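Local coordinates for malyl-CoA lyase/beta-methylmalyl-CoA lyase (Methylobacterium extorquens, PDB 5UGR), which belongs to the HpcH/HpaI aldolase/citrate lyase family and is built as a magnesium-binding TIM barrel that assembles into a hexamer, at residues F3-Q8 with S307-E312; I39-E44 with K57-A62; V47-K52 with T82-R87; A150-S155 with R218-R223. All blocks are in the same frame, centred on the assembly; numbering follows the deposited sequence.

Interaction 1: residues F3-Q8 with S307-E312; sequences FTLIQQ and SIRMAE
Arg309 NH1 donates to the backbone O of Ile6 at 3.1 Å, the one hydrogen bond between helix residues 307-312 and the extended N-terminal residues 3-8. It is bent, with an N-H...O angle of 140°. The acceptor lies in the guanidinium plane, but NH1 comes in above the carbonyl plane, 53° out of it, so no carbonyl lone pair is aimed at the donor. The arginine chain runs extended from CG to NE, which carries the charged end across to the peptide without a kink. Leu5 meets it at about a right angle: its CD2 sits over one face of the guanidinium, off toward the rim and 3.8 Å from Arg309 CZ, while Leu5 CG is 3.5 Å from NH1. With chi1 at 180°, Leu5 holds CG anti to its own backbone N and reaches toward the helix. The flat group is therefore bonded at its edge by a carbonyl and covered on one face by a methyl. Nearer the helix backbone, Gln8 CG packs loosely against Arg309 CB, 4.4 Å away. Helix 305-322 rests with Ile308, Ala311 and Glu312 against helix 272-291, and Phe3 and Thr4 reach two neighbouring subunits. This is a surface contact in which a chain-terminal tail, ahead of the first barrel strand, is tied by an arginine to the last helix of the same subunit.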
# COMPACT_ATOMS: atom_id res chain seq x y z
N PHE A 3 4.37 8.25 -18.58
CA PHE A 3 4.16 6.99 -19.28
C PHE A 3 2.83 6.29 -18.87
O PHE A 3 2.38 5.35 -19.56
CB PHE A 3 5.35 6.07 -19.09
CG PHE A 3 5.28 4.79 -19.92
CD1 PHE A 3 5.46 4.87 -21.31
CD2 PHE A 3 5.14 3.57 -19.35
CE1 PHE A 3 5.43 3.73 -22.07
CE2 PHE A 3 5.08 2.42 -20.12
CZ PHE A 3 5.24 2.49 -21.47
N THR A 4 2.27 6.68 -17.71
CA THR A 4 1.00 6.17 -17.25
C THR A 4 -0.13 6.95 -17.86
O THR A 4 -0.18 8.17 -17.71
CB THR A 4 0.98 6.18 -15.72
OG1 THR A 4 1.98 5.27 -15.21
CG2 THR A 4 -0.35 5.73 -15.16
N LEU A 5 -1.05 6.24 -18.52
CA LEU A 5 -2.15 6.85 -19.29
C LEU A 5 -3.48 6.39 -18.76
O LEU A 5 -3.68 5.14 -18.56
CB LEU A 5 -1.99 6.42 -20.74
CG LEU A 5 -2.98 6.89 -21.73
CD1 LEU A 5 -2.93 8.40 -21.84
CD2 LEU A 5 -2.74 6.22 -23.08
N ILE A 6 -4.38 7.36 -18.57
CA ILE A 6 -5.74 7.11 -18.06
C ILE A 6 -6.80 7.26 -19.22
O ILE A 6 -6.63 8.02 -20.18
CB ILE A 6 -6.03 8.05 -16.85
CG1 ILE A 6 -4.87 8.10 -15.77
CG2 ILE A 6 -7.29 7.59 -16.12
CD1 ILE A 6 -4.45 6.88 -14.99
N GLN A 7 -7.74 6.38 -19.26
CA GLN A 7 -8.85 6.54 -20.20
C GLN A 7 -9.98 7.43 -19.63
O GLN A 7 -10.33 7.24 -18.50
CB GLN A 7 -9.39 5.17 -20.51
CG GLN A 7 -10.42 5.18 -21.62
CD GLN A 7 -10.80 3.76 -21.96
OE1 GLN A 7 -9.93 2.91 -22.13
NE2 GLN A 7 -12.08 3.49 -22.01
N GLN A 8 -10.44 8.41 -20.40
CA GLN A 8 -11.52 9.26 -20.00
C GLN A 8 -12.82 8.40 -19.87
O GLN A 8 -13.09 7.46 -20.61
CB GLN A 8 -11.76 10.46 -20.93
CG GLN A 8 -10.61 11.51 -20.95
CD GLN A 8 -10.44 12.32 -19.68
OE1 GLN A 8 -9.36 12.39 -19.14
NE2 GLN A 8 -11.50 12.94 -19.21
N SER A 307 -3.70 15.36 -23.92
CA SER A 307 -4.33 16.59 -24.40
C SER A 307 -5.33 16.31 -25.54
O SER A 307 -6.45 16.90 -25.58
CB SER A 307 -3.27 17.58 -24.83
OG SER A 307 -2.42 17.94 -23.74
N ILE A 308 -4.96 15.35 -26.43
CA ILE A 308 -5.90 14.87 -27.48
C ILE A 308 -7.15 14.32 -26.82
O ILE A 308 -8.25 14.62 -27.26
CB ILE A 308 -5.22 13.82 -28.39
CG1 ILE A 308 -4.17 14.54 -29.26
CG2 ILE A 308 -6.23 13.00 -29.18
CD1 ILE A 308 -3.14 13.62 -29.92
N ARG A 309 -6.97 13.45 -25.80
CA ARG A 309 -8.13 12.86 -25.14
C ARG A 309 -9.04 13.88 -24.48
O ARG A 309 -10.27 13.73 -24.55
CB ARG A 309 -7.72 11.72 -24.20
CG ARG A 309 -7.10 10.55 -24.92
CD ARG A 309 -6.56 9.44 -24.03
NE ARG A 309 -6.29 8.22 -24.81
CZ ARG A 309 -6.20 7.01 -24.30
NH1 ARG A 309 -6.29 6.81 -22.97
NH2 ARG A 309 -5.96 6.01 -25.13
N MET A 310 -8.46 14.93 -23.89
CA MET A 310 -9.26 16.04 -23.38
C MET A 310 -10.02 16.75 -24.46
O MET A 310 -11.17 17.15 -24.26
CB MET A 310 -8.42 17.03 -22.59
CG MET A 310 -7.84 16.44 -21.35
SD MET A 310 -7.14 17.66 -20.19
CE MET A 310 -8.65 18.35 -19.45
N ALA A 311 -9.40 16.94 -25.61
CA ALA A 311 -10.04 17.63 -26.72
C ALA A 311 -11.21 16.82 -27.27
O ALA A 311 -12.29 17.37 -27.50
CB ALA A 311 -9.03 17.91 -27.82
N GLU A 312 -11.01 15.51 -27.39
CA GLU A 312 -12.08 14.64 -27.86
C GLU A 312 -13.29 14.71 -26.91
O GLU A 312 -14.43 14.78 -27.37
CB GLU A 312 -11.58 13.20 -28.01
CG GLU A 312 -10.62 12.99 -29.14
CD GLU A 312 -9.99 11.61 -29.21
OE1 GLU A 312 -9.83 10.99 -28.13
OE2 GLU A 312 -9.59 11.21 -30.33

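Interaction 2: residues I39-E44 with K57-A62; sequences IFLDLE and KNIIQA
Asp42, whose backbone O touches Ile59 CD1 at 3.8 Å, sends its carboxylate to the other side of the strand, where Asp42 CG lies at the edge of the Phe40 ring and in its plane. The carboxylate is met from above: Glu44 N donates to Asp42 OD1 at 2.9 Å, 63° out of the carboxylate plane, closing an Asx turn just past the strand. OD1 also takes a salt bridge from Arg76, and OD2 accepts from Ala46 N, so both oxygens of this buried group are held. Phe40 itself packs edge-to-face with Trp254.

The side chains that meet on the helix side are apolar and centre on Ile59. Its CG1 stands anti to the carbonyl carbon (chi1 -74°), and CD1 reaches the strand, 3.8 Å from Leu41 CB and 3.7 Å from Leu43 CG. Leu41 and Ile59 lie alongside, running antiparallel to one another, which brings Leu41 CD1 to 4.0 Å from Ile59 CG2.

Strand 38-42 and helix 52-65 are the first two elements of a beta-alpha-beta unit completed by strand 72-76, where Ile59 also touches Ile75. On the other flank strand 16-21 pairs with Phe40, while helix 25-32 packs against Asn58 and Ala62.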
# COMPACT_ATOMS: atom_id res chain seq x y z
N ILE A 39 -30.72 14.24 -14.66
CA ILE A 39 -31.70 14.22 -13.58
C ILE A 39 -31.43 13.01 -12.71
O ILE A 39 -31.25 11.91 -13.24
CB ILE A 39 -33.18 14.15 -14.11
CG1 ILE A 39 -33.51 15.46 -14.83
CG2 ILE A 39 -34.15 13.90 -12.92
CD1 ILE A 39 -34.91 15.50 -15.44
N PHE A 40 -31.42 13.21 -11.39
CA PHE A 40 -31.50 12.05 -10.52
C PHE A 40 -32.80 12.03 -9.78
O PHE A 40 -33.26 13.04 -9.26
CB PHE A 40 -30.27 11.86 -9.57
CG PHE A 40 -30.16 12.80 -8.40
CD1 PHE A 40 -30.87 12.59 -7.23
CD2 PHE A 40 -29.19 13.79 -8.40
CE1 PHE A 40 -30.66 13.41 -6.13
CE2 PHE A 40 -28.96 14.59 -7.31
CZ PHE A 40 -29.71 14.38 -6.14
N LEU A 41 -33.41 10.84 -9.82
CA LEU A 41 -34.60 10.53 -9.08
C LEU A 41 -34.21 9.98 -7.73
O LEU A 41 -33.51 8.93 -7.67
CB LEU A 41 -35.49 9.58 -9.88
CG LEU A 41 -35.80 10.01 -11.33
CD1 LEU A 41 -36.72 8.98 -12.00
CD2 LEU A 41 -36.43 11.44 -11.37
N ASP A 42 -34.60 10.67 -6.67
CA ASP A 42 -34.01 10.43 -5.36
C ASP A 42 -34.82 9.43 -4.52
O ASP A 42 -36.06 9.55 -4.37
CB ASP A 42 -33.95 11.77 -4.65
CG ASP A 42 -33.05 11.77 -3.41
OD1 ASP A 42 -32.22 10.82 -3.25
OD2 ASP A 42 -33.20 12.74 -2.60
N LEU A 43 -34.11 8.48 -3.93
CA LEU A 43 -34.67 7.56 -2.93
C LEU A 43 -34.12 7.80 -1.56
O LEU A 43 -34.55 7.17 -0.60
CB LEU A 43 -34.33 6.10 -3.34
CG LEU A 43 -34.85 5.71 -4.74
CD1 LEU A 43 -33.85 4.95 -5.58
CD2 LEU A 43 -36.08 4.92 -4.61
N GLU A 44 -33.09 8.64 -1.50
CA GLU A 44 -32.24 8.82 -0.32
C GLU A 44 -32.65 10.07 0.47
O GLU A 44 -33.78 10.14 0.99
CB GLU A 44 -30.73 8.71 -0.73
CG GLU A 44 -29.75 8.54 0.45
CD GLU A 44 -28.73 9.64 0.65
OE1 GLU A 44 -28.87 10.70 -0.03
OE2 GLU A 44 -27.83 9.44 1.54
N LYS A 57 -41.40 2.47 -6.01
CA LYS A 57 -42.43 2.17 -7.01
C LYS A 57 -42.74 3.33 -7.97
O LYS A 57 -42.86 3.14 -9.18
CB LYS A 57 -43.70 1.72 -6.27
CG LYS A 57 -43.56 0.40 -5.53
CD LYS A 57 -44.89 0.11 -4.81
CE LYS A 57 -44.74 -1.10 -3.92
NZ LYS A 57 -45.90 -1.27 -3.01
N ASN A 58 -42.80 4.52 -7.41
CA ASN A 58 -43.04 5.74 -8.19
C ASN A 58 -41.97 5.92 -9.23
O ASN A 58 -42.26 6.25 -10.41
CB ASN A 58 -43.09 6.99 -7.32
CG ASN A 58 -44.25 7.02 -6.33
OD1 ASN A 58 -45.27 6.30 -6.47
ND2 ASN A 58 -44.13 7.88 -5.34
N ILE A 59 -40.70 5.69 -8.82
CA ILE A 59 -39.62 5.85 -9.77
C ILE A 59 -39.60 4.83 -10.92
O ILE A 59 -39.32 5.14 -12.07
CB ILE A 59 -38.25 5.85 -8.97
CG1 ILE A 59 -38.14 7.20 -8.24
CG2 ILE A 59 -37.07 5.63 -9.92
CD1 ILE A 59 -36.98 7.31 -7.26
N ILE A 60 -39.97 3.60 -10.61
CA ILE A 60 -40.08 2.60 -11.64
C ILE A 60 -41.12 3.06 -12.69
O ILE A 60 -40.88 3.01 -13.90
CB ILE A 60 -40.45 1.23 -11.04
CG1 ILE A 60 -39.22 0.64 -10.31
CG2 ILE A 60 -40.91 0.29 -12.14
CD1 ILE A 60 -39.50 -0.60 -9.48
N GLN A 61 -42.26 3.52 -12.20
CA GLN A 61 -43.34 3.98 -13.10
C GLN A 61 -42.84 5.19 -13.91
O GLN A 61 -43.00 5.24 -15.16
CB GLN A 61 -44.63 4.30 -12.28
CG GLN A 61 -45.63 5.15 -13.08
CD GLN A 61 -46.99 5.26 -12.45
OE1 GLN A 61 -47.96 4.98 -13.09
NE2 GLN A 61 -47.07 5.72 -11.19
N ALA A 62 -42.14 6.14 -13.22
CA ALA A 62 -41.70 7.34 -13.91
C ALA A 62 -40.65 7.02 -14.99
O ALA A 62 -40.73 7.53 -16.12
CB ALA A 62 -41.13 8.35 -12.91

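Interaction 3: residues V47-K52 with T82-R87; sequences VAPDDK and THYMYR
Tyr84 and Lys52 meet over a ring face. Lys52 CD stands 3.5 Å from the centroid of the Tyr84 ring and 4° off its normal, a CH-pi contact placed almost exactly over the centre. The two side chains cross at about a right angle, and Lys52 CB adds a looser touch, 4.0 Å from Tyr84 CD1. On the opposite face of the ring His83 NE2 lies toward the rim, so the tyrosine is sandwiched between the lysine chain and its own sequence neighbour. In the TIM barrel the contact joins the starts of two successive helices: Lys52 lies at the start of helix 52-65, which the chain enters from strand 38-42, and Tyr84 lies in the region where helix 85-95 begins.

The lysine bends at chi4 (-57°), turning NZ to a 2.8 Å hydrogen bond with Val47 O; Leu43 O and Asn78 OD1 also accept from NZ, so three oxygens probably share its charge. Its 5.6 Å from NZ to the Tyr84 ring centroid is long for cation-pi and at most weakly attractive. At the far end of the ring, Pro49 CB lies 3.5 Å from Tyr84 OH. A neighbouring subunit packs Ala295 on Tyr84, Ser297 on Pro49 and Leu302 on Lys52.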
# COMPACT_ATOMS: atom_id res chain seq x y z
N VAL A 47 -36.24 11.71 0.82
CA VAL A 47 -37.40 10.84 0.99
C VAL A 47 -37.40 10.26 2.41
O VAL A 47 -36.43 9.62 2.84
CB VAL A 47 -37.42 9.71 -0.04
CG1 VAL A 47 -38.63 8.81 0.15
CG2 VAL A 47 -37.37 10.21 -1.48
N ALA A 48 -38.48 10.50 3.13
CA ALA A 48 -38.56 10.01 4.52
C ALA A 48 -38.56 8.50 4.51
O ALA A 48 -39.08 7.92 3.58
CB ALA A 48 -39.82 10.51 5.20
N PRO A 49 -38.04 7.86 5.57
CA PRO A 49 -38.07 6.40 5.65
C PRO A 49 -39.42 5.77 5.33
O PRO A 49 -39.47 4.85 4.53
CB PRO A 49 -37.71 6.15 7.13
CG PRO A 49 -36.64 7.24 7.35
CD PRO A 49 -37.27 8.45 6.67
N ASP A 50 -40.50 6.27 5.90
CA ASP A 50 -41.79 5.66 5.66
C ASP A 50 -42.29 5.80 4.24
O ASP A 50 -43.21 5.13 3.88
CB ASP A 50 -42.84 6.29 6.58
CG ASP A 50 -42.71 5.84 8.01
OD1 ASP A 50 -42.06 4.83 8.30
OD2 ASP A 50 -43.30 6.52 8.86
N ASP A 51 -41.66 6.66 3.44
CA ASP A 51 -42.02 6.87 2.03
C ASP A 51 -41.11 6.18 1.03
O ASP A 51 -41.38 6.24 -0.19
CB ASP A 51 -42.02 8.39 1.72
CG ASP A 51 -43.09 9.17 2.45
OD1 ASP A 51 -44.15 8.60 2.72
OD2 ASP A 51 -42.93 10.39 2.71
N LYS A 52 -40.02 5.53 1.51
CA LYS A 52 -39.02 4.97 0.60
C LYS A 52 -39.53 3.84 -0.27
O LYS A 52 -39.20 3.78 -1.48
CB LYS A 52 -37.77 4.62 1.35
CG LYS A 52 -36.95 5.83 1.81
CD LYS A 52 -35.70 5.42 2.53
CE LYS A 52 -34.93 6.56 3.16
NZ LYS A 52 -34.52 7.61 2.21
N THR A 82 -27.69 1.25 5.01
CA THR A 82 -29.14 1.17 5.21
C THR A 82 -29.76 -0.00 4.46
O THR A 82 -29.34 -0.37 3.39
CB THR A 82 -29.87 2.50 4.87
OG1 THR A 82 -29.96 2.71 3.45
CG2 THR A 82 -29.19 3.66 5.50
N HIS A 83 -30.89 -0.48 4.99
CA HIS A 83 -31.47 -1.73 4.44
C HIS A 83 -32.20 -1.52 3.11
O HIS A 83 -32.45 -2.45 2.38
CB HIS A 83 -32.39 -2.43 5.45
CG HIS A 83 -33.65 -1.69 5.77
ND1 HIS A 83 -34.83 -1.88 5.08
CD2 HIS A 83 -33.92 -0.78 6.72
CE1 HIS A 83 -35.79 -1.14 5.63
NE2 HIS A 83 -35.26 -0.45 6.62
N TYR A 84 -32.55 -0.25 2.80
CA TYR A 84 -33.33 0.06 1.62
C TYR A 84 -32.56 -0.19 0.30
O TYR A 84 -33.15 -0.43 -0.73
CB TYR A 84 -33.73 1.53 1.61
CG TYR A 84 -34.43 1.96 2.86
CD1 TYR A 84 -35.80 1.64 3.07
CD2 TYR A 84 -33.73 2.63 3.87
CE1 TYR A 84 -36.41 2.04 4.26
CE2 TYR A 84 -34.36 3.01 5.04
CZ TYR A 84 -35.68 2.71 5.22
OH TYR A 84 -36.24 3.09 6.43
N MET A 85 -31.23 -0.07 0.39
CA MET A 85 -30.45 0.06 -0.83
C MET A 85 -30.57 -1.15 -1.79
O MET A 85 -30.70 -0.99 -3.01
CB MET A 85 -28.97 0.30 -0.48
CG MET A 85 -28.17 0.65 -1.69
SD MET A 85 -26.51 -0.07 -1.70
CE MET A 85 -26.94 -1.72 -2.27
N TYR A 86 -30.46 -2.36 -1.24
CA TYR A 86 -30.41 -3.51 -2.17
C TYR A 86 -31.70 -3.62 -3.00
O TYR A 86 -31.65 -3.97 -4.16
CB TYR A 86 -30.06 -4.84 -1.50
CG TYR A 86 -31.15 -5.49 -0.67
CD1 TYR A 86 -31.39 -5.09 0.64
CD2 TYR A 86 -31.90 -6.53 -1.19
CE1 TYR A 86 -32.33 -5.69 1.42
CE2 TYR A 86 -32.86 -7.14 -0.42
CZ TYR A 86 -33.08 -6.72 0.89
OH TYR A 86 -34.01 -7.39 1.69
N ARG A 87 -32.83 -3.28 -2.39
CA ARG A 87 -34.07 -3.28 -3.15
C ARG A 87 -34.20 -2.13 -4.16
O ARG A 87 -34.74 -2.32 -5.23
CB ARG A 87 -35.23 -3.39 -2.18
CG ARG A 87 -35.56 -4.86 -2.03
CD ARG A 87 -36.84 -5.23 -2.81
NE ARG A 87 -37.77 -4.91 -1.78
CZ ARG A 87 -38.99 -4.49 -1.93
NH1 ARG A 87 -39.59 -4.22 -0.82
NH2 ARG A 87 -39.58 -4.38 -3.13

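Interaction 4: residues A150-S155 with R218-R223; sequences AIATSS and RAYGLR
Tyr220 packs on Ala152 and Thr153 where two helices of the TIM barrel run out: helix 148-151 leads on to strand 158-163 and helix 207-220 to the adjacent strand 223-226. From the backbone outward, Tyr220 CB touches both partners, 4.0 Å from Ala152 CB and about as far from Thr153 CG2. At CG and CD1 the Thr153 methyl settles over the ring face, with CG2 3.5 Å from Tyr220 CD1. It makes a CH-pi contact 20° off the ring normal and off toward the rim. Tyr220 CD2, across the ring, approaches Ala152 CB at 3.8 Å. The opposite face carries Ala219 CB, also near the rim. Beyond CE1 the ring leaves this contact, and its OH ends in a hydrogen bond to Asn147 ND2 of a neighbouring subunit.

Thr153 presents its methyl because CG2 stands anti to the carbonyl carbon, with chi1 63° placing OG1 between the backbone N and that carbon. Gly221 follows Tyr220 with positive phi, ending the helical run and swinging the chain round to Leu222, whose CD1 packs 4.0 Å from Ala152 CB. A water joins the two backbones, hydrogen-bonded to Ala152 O and to Tyr220 O. Within the type I turn Ile151-Ser154, Ile151 O accepts from both Ser154 N and Ser154 OG, the hydroxyl approaching in the plane of the carbonyl, at one of its lone pairs, 2.7 Å away.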
# COMPACT_ATOMS: atom_id res chain seq x y z
N ALA A 150 -8.37 7.37 -4.14
CA ALA A 150 -8.63 5.95 -4.28
C ALA A 150 -10.01 5.63 -4.81
O ALA A 150 -10.18 4.71 -5.66
CB ALA A 150 -8.38 5.21 -2.94
N ILE A 151 -10.99 6.39 -4.37
CA ILE A 151 -12.36 6.17 -4.90
C ILE A 151 -12.39 6.43 -6.40
O ILE A 151 -13.12 5.77 -7.14
CB ILE A 151 -13.37 7.06 -4.13
CG1 ILE A 151 -13.51 6.57 -2.66
CG2 ILE A 151 -14.73 7.09 -4.81
CD1 ILE A 151 -14.12 7.58 -1.72
N ALA A 152 -11.58 7.38 -6.88
CA ALA A 152 -11.64 7.75 -8.28
C ALA A 152 -11.28 6.62 -9.26
O ALA A 152 -11.65 6.72 -10.43
CB ALA A 152 -10.71 8.94 -8.54
N THR A 153 -10.54 5.62 -8.81
CA THR A 153 -10.14 4.49 -9.61
C THR A 153 -10.86 3.18 -9.27
O THR A 153 -10.38 2.09 -9.57
CB THR A 153 -8.63 4.29 -9.65
OG1 THR A 153 -8.16 4.00 -8.34
CG2 THR A 153 -7.92 5.53 -10.24
N SER A 154 -12.05 3.30 -8.67
CA SER A 154 -12.69 2.12 -8.09
C SER A 154 -13.60 1.32 -8.99
O SER A 154 -14.02 0.24 -8.56
CB SER A 154 -13.50 2.57 -6.87
OG SER A 154 -14.52 3.49 -7.18
N SER A 155 -13.90 1.81 -10.19
CA SER A 155 -14.79 1.04 -11.09
C SER A 155 -14.68 1.58 -12.50
O SER A 155 -14.69 2.79 -12.71
CB SER A 155 -16.24 1.17 -10.66
OG SER A 155 -17.14 0.57 -11.60
N ARG A 218 -9.89 14.88 -12.28
CA ARG A 218 -9.13 15.24 -13.49
C ARG A 218 -7.92 14.33 -13.69
O ARG A 218 -7.47 14.13 -14.82
CB ARG A 218 -8.76 16.74 -13.48
CG ARG A 218 -9.97 17.63 -13.61
CD ARG A 218 -10.56 17.55 -14.99
NE ARG A 218 -11.63 18.54 -15.21
CZ ARG A 218 -12.67 18.34 -16.03
NH1 ARG A 218 -12.84 17.19 -16.65
NH2 ARG A 218 -13.57 19.29 -16.17
N ALA A 219 -7.37 13.76 -12.59
CA ALA A 219 -6.30 12.80 -12.71
C ALA A 219 -6.80 11.52 -13.36
O ALA A 219 -6.09 10.94 -14.17
CB ALA A 219 -5.75 12.46 -11.35
N TYR A 220 -8.03 11.11 -13.04
CA TYR A 220 -8.50 9.77 -13.32
C TYR A 220 -9.69 9.71 -14.30
O TYR A 220 -10.32 8.63 -14.43
CB TYR A 220 -8.70 9.01 -12.03
CG TYR A 220 -7.41 8.87 -11.25
CD1 TYR A 220 -6.31 8.20 -11.81
CD2 TYR A 220 -7.26 9.41 -10.00
CE1 TYR A 220 -5.12 8.10 -11.12
CE2 TYR A 220 -6.07 9.32 -9.28
CZ TYR A 220 -5.00 8.64 -9.84
OH TYR A 220 -3.80 8.54 -9.17
N GLY A 221 -9.92 10.82 -15.03
CA GLY A 221 -10.84 10.82 -16.18
C GLY A 221 -12.32 11.04 -15.90
O GLY A 221 -13.15 10.68 -16.74
N LEU A 222 -12.62 11.56 -14.72
CA LEU A 222 -14.01 11.77 -14.29
C LEU A 222 -14.46 13.22 -14.41
O LEU A 222 -13.67 14.14 -14.38
CB LEU A 222 -14.16 11.33 -12.84
CG LEU A 222 -13.56 9.99 -12.44
CD1 LEU A 222 -13.74 9.71 -10.96
CD2 LEU A 222 -14.08 8.85 -13.28
N ARG A 223 -15.80 13.42 -14.42
CA ARG A 223 -16.42 14.75 -14.39
C ARG A 223 -16.50 15.26 -12.94
O ARG A 223 -17.14 14.59 -12.13
CB ARG A 223 -17.81 14.71 -15.00
CG ARG A 223 -17.90 14.16 -16.41
CD ARG A 223 -19.30 14.28 -16.97
NE ARG A 223 -20.28 13.38 -16.41
CZ ARG A 223 -20.49 12.12 -16.80
NH1 ARG A 223 -21.50 11.41 -16.25
NH2 ARG A 223 -19.69 11.55 -17.71
O HOH W 1 -11.19 6.05 -12.93

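Overall arrangement
Interactions 2 and 3 are buried and share elements: interaction 2 seats helix 52-65 on strand 38-42, interaction 3 joins a residue at the start of that helix to the lead-in of helix 85-95, and Asp42 O packs against Val47 CG2 between them. Interaction 4, partly buried, ties two helix ends at neighbouring strands. Interaction 1 lies at the surface outside the barrel strands, yet touches interaction 4, with Ile6 against Ala219 and Tyr220; both reach the same neighbouring subunit. Interactions 1 and 2 lie on opposite sides of the chain's centre, about 34 Å apart between centres. Chemistry follows place: aliphatic in 2, methylene or methyl over tyrosine in 3 and 4, a charged hydrogen bond in 1.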